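Local coordinates for protein amidohydrolase (PDB 3NUR) that probably hydrolyses carbon-nitrogen bonds of a still unidentified amide-like substrate, as a metal-dependent amidohydrolase of the TIM-barrel type, at residues I189-N197 against W224-L235. Residues are numbered along the deposited sequence; the frame is centred on the assembly and turned at random.
With CA (calcium ion), chain B.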
ATOM      1  N   ILE A 189      -3.523   0.801   6.954  1.00  8.39           N
ATOM      2  CA  ILE A 189      -2.783   1.797   6.174  1.00  7.94           C
ATOM      3  C   ILE A 189      -1.895   0.999   5.203  1.00  9.74           C
ATOM      4  O   ILE A 189      -1.104   0.169   5.635  1.00 10.50           O
ATOM      5  CB  ILE A 189      -1.913   2.755   7.050  1.00 11.17           C
ATOM      6  CG1 ILE A 189      -2.766   3.655   7.987  1.00 12.05           C
ATOM      7  CG2 ILE A 189      -0.988   3.590   6.174  1.00 11.71           C
ATOM      8  CD1 ILE A 189      -1.952   4.347   9.059  1.00 11.82           C
ATOM      9  N   TYR A 190      -2.017   1.261   3.911  1.00  8.13           N
ATOM     10  CA  TYR A 190      -1.175   0.644   2.882  1.00  7.07           C
ATOM     11  C   TYR A 190       0.008   1.610   2.701  1.00 10.75           C
ATOM     12  O   TYR A 190      -0.214   2.783   2.394  1.00 11.67           O
ATOM     13  CB  TYR A 190      -1.959   0.508   1.545  1.00  6.36           C
ATOM     14  CG  TYR A 190      -1.415  -0.537   0.581  1.00  8.33           C
ATOM     15  CD1 TYR A 190      -2.213  -1.587   0.139  1.00 10.01           C
ATOM     16  CD2 TYR A 190      -0.119  -0.445   0.072  1.00  9.11           C
ATOM     17  CE1 TYR A 190      -1.726  -2.551  -0.742  1.00 11.02           C
ATOM     18  CE2 TYR A 190       0.374  -1.392  -0.834  1.00  8.04           C
ATOM     19  CZ  TYR A 190      -0.437  -2.443  -1.238  1.00 12.59           C
ATOM     20  OH  TYR A 190       0.046  -3.420  -2.077  1.00 11.16           O
ATOM     21  N   LEU A 191       1.254   1.140   2.934  1.00  8.58           N
ATOM     22  CA  LEU A 191       2.471   1.974   2.789  1.00  8.14           C
ATOM     23  C   LEU A 191       3.092   1.602   1.441  1.00 12.06           C
ATOM     24  O   LEU A 191       3.537   0.470   1.256  1.00 10.91           O
ATOM     25  CB  LEU A 191       3.448   1.703   3.941  1.00  9.37           C
ATOM     26  CG  LEU A 191       4.643   2.660   4.091  1.00 14.21           C
ATOM     27  CD1 LEU A 191       4.173   4.091   4.459  1.00 15.78           C
ATOM     28  CD2 LEU A 191       5.595   2.141   5.172  1.00 16.96           C
ATOM     29  N   HIS A 192       3.060   2.541   0.494  1.00  8.63           N
ATOM     30  CA  HIS A 192       3.455   2.357  -0.909  1.00  8.14           C
ATOM     31  C   HIS A 192       4.750   3.124  -1.242  1.00 10.66           C
ATOM     32  O   HIS A 192       4.970   4.201  -0.695  1.00  9.51           O
ATOM     33  CB  HIS A 192       2.293   2.885  -1.783  1.00  8.39           C
ATOM     34  CG  HIS A 192       2.399   2.646  -3.265  1.00 11.50           C
ATOM     35  ND1 HIS A 192       3.267   3.368  -4.047  1.00 13.04           N
ATOM     36  CD2 HIS A 192       1.706   1.797  -4.054  1.00 12.73           C
ATOM     37  CE1 HIS A 192       3.125   2.894  -5.277  1.00 12.92           C
ATOM     38  NE2 HIS A 192       2.190   1.959  -5.329  1.00 12.85           N
ATOM     39  N   PRO A 193       5.556   2.649  -2.214  1.00  7.57           N
ATOM     40  CA  PRO A 193       6.779   3.390  -2.562  1.00  7.46           C
ATOM     41  C   PRO A 193       6.522   4.712  -3.302  1.00 11.81           C
ATOM     42  O   PRO A 193       5.441   4.952  -3.844  1.00 11.58           O
ATOM     43  CB  PRO A 193       7.541   2.412  -3.454  1.00  9.08           C
ATOM     44  CG  PRO A 193       6.488   1.513  -4.037  1.00 12.42           C
ATOM     45  CD  PRO A 193       5.501   1.340  -2.915  1.00  8.60           C
ATOM     46  N   ALA A 194       7.533   5.572  -3.312  1.00 10.36           N
ATOM     47  CA  ALA A 194       7.549   6.831  -4.059  1.00 10.67           C
ATOM     48  C   ALA A 194       9.026   7.218  -4.273  1.00 13.19           C
ATOM     49  O   ALA A 194       9.890   6.634  -3.602  1.00 11.54           O
ATOM     50  CB  ALA A 194       6.804   7.923  -3.299  1.00 12.23           C
ATOM     51  N   PRO A 195       9.338   8.177  -5.188  1.00 11.43           N
ATOM     52  CA  PRO A 195      10.751   8.539  -5.434  1.00 10.85           C
ATOM     53  C   PRO A 195      11.563   8.791  -4.166  1.00 15.01           C
ATOM     54  O   PRO A 195      11.075   9.441  -3.235  1.00 15.48           O
ATOM     55  CB  PRO A 195      10.635   9.801  -6.299  1.00 12.11           C
ATOM     56  CG  PRO A 195       9.390   9.550  -7.102  1.00 16.29           C
ATOM     57  CD  PRO A 195       8.439   8.927  -6.094  1.00 12.43           C
ATOM     58  N   VAL A 196      12.789   8.261  -4.126  1.00 10.63           N
ATOM     59  CA  VAL A 196      13.689   8.435  -2.980  1.00  9.82           C
ATOM     60  C   VAL A 196      14.219   9.876  -2.958  1.00 14.88           C
ATOM     61  O   VAL A 196      14.202  10.569  -3.989  1.00 13.54           O
ATOM     62  CB  VAL A 196      14.869   7.416  -2.935  1.00 12.64           C
ATOM     63  CG1 VAL A 196      14.375   5.973  -2.774  1.00 12.73           C
ATOM     64  CG2 VAL A 196      15.774   7.555  -4.165  1.00 12.38           C
ATOM     65  N   ASN A 197      14.717  10.306  -1.793  1.00 13.64           N
ATOM     66  CA  ASN A 197      15.271  11.656  -1.649  1.00 14.05           C
ATOM     67  C   ASN A 197      16.548  11.798  -2.476  1.00 18.35           C
ATOM     68  O   ASN A 197      17.196  10.793  -2.786  1.00 16.31           O
ATOM     69  CB  ASN A 197      15.440  12.059  -0.161  1.00 19.88           C
ATOM     70  CG  ASN A 197      16.688  11.634   0.584  1.00 50.03           C
ATOM     71  OD1 ASN A 197      17.751  11.353   0.017  1.00 46.02           O
ATOM     72  ND2 ASN A 197      16.608  11.683   1.910  1.00 44.92           N
ATOM     73  N   TRP A 224      13.154   2.255  -4.834  1.00  8.44           N
ATOM     74  CA  TRP A 224      12.034   2.724  -4.028  1.00  8.86           C
ATOM     75  C   TRP A 224      11.367   1.622  -3.216  1.00 11.17           C
ATOM     76  O   TRP A 224      10.668   1.906  -2.249  1.00 10.62           O
ATOM     77  CB  TRP A 224      11.105   3.688  -4.773  1.00  7.95           C
ATOM     78  CG  TRP A 224      10.239   3.134  -5.879  1.00  9.47           C
ATOM     79  CD1 TRP A 224       9.746   1.870  -5.993  1.00 12.01           C
ATOM     80  CD2 TRP A 224       9.556   3.922  -6.864  1.00 10.03           C
ATOM     81  NE1 TRP A 224       8.840   1.804  -7.030  1.00 11.26           N
ATOM     82  CE2 TRP A 224       8.706   3.049  -7.582  1.00 14.04           C
ATOM     83  CE3 TRP A 224       9.597   5.281  -7.221  1.00 12.02           C
ATOM     84  CZ2 TRP A 224       7.920   3.487  -8.664  1.00 14.41           C
ATOM     85  CZ3 TRP A 224       8.836   5.709  -8.303  1.00 13.92           C
ATOM     86  CH2 TRP A 224       7.997   4.825  -9.001  1.00 14.73           C
ATOM     87  N   HIS A 225      11.669   0.363  -3.575  1.00  7.53           N
ATOM     88  CA  HIS A 225      11.196  -0.826  -2.851  1.00  6.24           C
ATOM     89  C   HIS A 225      12.063  -1.016  -1.597  1.00 10.08           C
ATOM     90  O   HIS A 225      11.542  -1.242  -0.499  1.00  8.58           O
ATOM     91  CB  HIS A 225      11.218  -2.044  -3.789  1.00  6.19           C
ATOM     92  CG  HIS A 225      10.286  -1.835  -4.947  1.00  8.19           C
ATOM     93  ND1 HIS A 225       8.918  -1.793  -4.765  1.00  9.56           N
ATOM     94  CD2 HIS A 225      10.564  -1.561  -6.247  1.00  8.82           C
ATOM     95  CE1 HIS A 225       8.402  -1.529  -5.964  1.00  8.98           C
ATOM     96  NE2 HIS A 225       9.354  -1.393  -6.888  1.00  8.93           N
ATOM     97  N   ILE A 226      13.393  -0.869  -1.751  1.00  6.88           N
ATOM     98  CA  ILE A 226      14.319  -0.911  -0.615  1.00  5.77           C
ATOM     99  C   ILE A 226      13.868   0.157   0.389  1.00 10.40           C
ATOM    100  O   ILE A 226      13.734  -0.126   1.587  1.00  7.84           O
ATOM    101  CB  ILE A 226      15.762  -0.613  -1.111  1.00  8.58           C
ATOM    102  CG1 ILE A 226      16.313  -1.770  -1.967  1.00  8.29           C
ATOM    103  CG2 ILE A 226      16.694  -0.223   0.048  1.00  9.61           C
ATOM    104  CD1 ILE A 226      16.708  -3.120  -1.197  1.00  8.06           C
ATOM    105  N   ASP A 227      13.582   1.371  -0.129  1.00  8.41           N
ATOM    106  CA  ASP A 227      13.159   2.497   0.696  1.00  7.67           C
ATOM    107  C   ASP A 227      11.895   2.228   1.540  1.00 10.02           C
ATOM    108  O   ASP A 227      11.901   2.457   2.762  1.00  8.33           O
ATOM    109  CB  ASP A 227      13.013   3.730  -0.190  1.00  7.72           C
ATOM    110  CG  ASP A 227      12.702   4.985   0.562  1.00 13.36           C
ATOM    111  OD1 ASP A 227      13.642   5.771   0.808  1.00 10.92           O
ATOM    112  OD2 ASP A 227      11.499   5.235   0.824  1.00 17.97           O
ATOM    113  N   VAL A 228      10.822   1.719   0.909  1.00  8.28           N
ATOM    114  CA  VAL A 228       9.581   1.459   1.651  1.00  9.07           C
ATOM    115  C   VAL A 228       9.723   0.350   2.710  1.00 10.95           C
ATOM    116  O   VAL A 228       9.118   0.461   3.777  1.00 10.43           O
ATOM    117  CB  VAL A 228       8.340   1.359   0.738  1.00 14.16           C
ATOM    118  CG1 VAL A 228       8.463   0.191  -0.205  1.00 13.64           C
ATOM    119  CG2 VAL A 228       7.045   1.292   1.546  1.00 14.80           C
ATOM    120  N   GLY A 229      10.578  -0.647   2.449  1.00  7.89           N
ATOM    121  CA  GLY A 229      10.851  -1.711   3.420  1.00  7.37           C
ATOM    122  C   GLY A 229      11.516  -1.118   4.652  1.00 10.28           C
ATOM    123  O   GLY A 229      11.150  -1.436   5.788  1.00  9.42           O
ATOM    124  N   ILE A 230      12.495  -0.218   4.430  1.00  6.76           N
ATOM    125  CA  ILE A 230      13.205   0.454   5.529  0.60  5.64           C
ATOM    126  C   ILE A 230      12.207   1.304   6.331  1.00  8.32           C
ATOM    127  O   ILE A 230      12.226   1.270   7.569  1.00  7.66           O
ATOM    128  CB  ILE A 230      14.439   1.231   4.976  0.60  7.15           C
ATOM    129  CG1 ILE A 230      15.528   0.226   4.493  0.60  6.75           C
ATOM    130  CG2 ILE A 230      15.007   2.247   5.993  0.60  7.51           C
ATOM    131  CD1 ILE A 230      16.729   0.843   3.706  0.60  3.00           C
ATOM    132  N   HIS A 231      11.308   2.011   5.640  1.00  7.02           N
ATOM    133  CA  HIS A 231      10.272   2.842   6.242  1.00  6.54           C
ATOM    134  C   HIS A 231       9.364   1.967   7.125  1.00  9.71           C
ATOM    135  O   HIS A 231       9.147   2.303   8.281  1.00  8.03           O
ATOM    136  CB  HIS A 231       9.432   3.518   5.142  1.00  6.62           C
ATOM    137  CG  HIS A 231       8.570   4.650   5.630  1.00  8.81           C
ATOM    138  ND1 HIS A 231       7.906   5.458   4.742  1.00 10.43           N
ATOM    139  CD2 HIS A 231       8.324   5.097   6.891  1.00 10.44           C
ATOM    140  CE1 HIS A 231       7.271   6.368   5.476  1.00  9.71           C
ATOM    141  NE2 HIS A 231       7.467   6.170   6.774  1.00  9.71           N
ATOM    142  N   ALA A 232       8.894   0.815   6.612  1.00  8.24           N
ATOM    143  CA  ALA A 232       8.050  -0.066   7.413  1.00  7.10           C
ATOM    144  C   ALA A 232       8.802  -0.551   8.674  1.00  7.92           C
ATOM    145  O   ALA A 232       8.199  -0.594   9.733  1.00  7.25           O
ATOM    146  CB  ALA A 232       7.555  -1.248   6.582  1.00  7.46           C
ATOM    147  N   ILE A 233      10.113  -0.878   8.565  1.00  5.35           N
ATOM    148  CA  ILE A 233      10.919  -1.312   9.718  1.00  5.76           C
ATOM    149  C   ILE A 233      11.014  -0.188  10.750  1.00  8.83           C
ATOM    150  O   ILE A 233      10.882  -0.461  11.930  1.00 10.09           O
ATOM    151  CB  ILE A 233      12.300  -1.874   9.285  1.00  8.37           C
ATOM    152  CG1 ILE A 233      12.100  -3.168   8.449  1.00  8.61           C
ATOM    153  CG2 ILE A 233      13.171  -2.174  10.527  1.00  8.31           C
ATOM    154  CD1 ILE A 233      13.315  -3.454   7.491  1.00 10.68           C
ATOM    155  N   HIS A 234      11.198   1.075  10.310  1.00  6.96           N
ATOM    156  CA  HIS A 234      11.221   2.223  11.229  1.00  7.38           C
ATOM    157  C   HIS A 234       9.938   2.236  12.081  1.00 10.03           C
ATOM    158  O   HIS A 234       9.992   2.480  13.285  1.00 10.25           O
ATOM    159  CB  HIS A 234      11.278   3.537  10.427  1.00  7.79           C
ATOM    160  CG  HIS A 234      12.663   4.031  10.182  1.00 10.88           C
ATOM    161  ND1 HIS A 234      13.171   5.115  10.884  1.00 11.77           N
ATOM    162  CD2 HIS A 234      13.592   3.606   9.293  1.00 11.79           C
ATOM    163  CE1 HIS A 234      14.393   5.308  10.413  1.00 11.16           C
ATOM    164  NE2 HIS A 234      14.699   4.418   9.460  1.00 11.44           N
ATOM    165  N   LEU A 235       8.790   1.972  11.442  1.00  8.63           N
ATOM    166  CA  LEU A 235       7.490   1.987  12.117  1.00  8.21           C
ATOM    167  C   LEU A 235       7.421   0.936  13.221  1.00 12.55           C
ATOM    168  O   LEU A 235       7.011   1.233  14.334  1.00 11.64           O
ATOM    169  CB  LEU A 235       6.340   1.824  11.108  1.00  8.03           C
ATOM    170  CG  LEU A 235       6.282   2.851   9.942  1.00 13.25           C
ATOM    171  CD1 LEU A 235       5.035   2.623   9.079  1.00 13.91           C
ATOM    172  CD2 LEU A 235       6.279   4.291  10.447  1.00 15.70           C
TER
HETATM  173 CA    CA B 358       1.366   0.702  -7.117  1.00  6.43          CA
HETATM  174  O   HOH W   1       6.592   4.692   1.816  1.00 20.18           O
HETATM  175  O   HOH W   2       9.592   4.399  -1.340  1.00 11.47           O
HETATM  176  O   HOH W   3      14.373   8.512   0.453  1.00 17.57           O
HETATM  177  O   HOH W   4       3.348  -0.078  -7.590  1.00 15.38           O
HETATM  178  O   HOH W   5       2.122   2.458  -8.316  1.00 19.12           O
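Pro193 CB sits 3.7 Å from the centroid of the five-membered ring of Trp224, 25° off the ring normal, which makes this a CH-pi contact over the indole face. The ring reaches the proline because Trp224 CG is placed between its own backbone N and carbonyl carbon (chi1 70°). Deeper in, Leu191 CD2 lies over the imidazole of His231 and meets Leu235 CD1 at 4.0 Å, while Leu191 CG packs on Val228 CG2 at 3.8 Å. The axes of strand 189-192 and helical segment 224-235 approach to 8.9 Å, with N-to-C directions 140° apart, as expected where a TIM-barrel strand is backed by an outer helix. On the metal side, His192 NE2 binds calcium at 2.3 Å alongside Glu28, His30 and Asp316; its ND1 donates to Pro193 O in the ring plane (2.7 Å), probably fixing the imidazole's rotation. The loop beyond the strand is looser and wetter. Val196 CG1 merely brushes Asp227 OD1 at 3.7 Å, and no direct hydrogen bond joins the segments; one water accepts from Asn197 N and donates to Asp227 OD1, whose partner oxygen OD2 forms a salt bridge with Arg164.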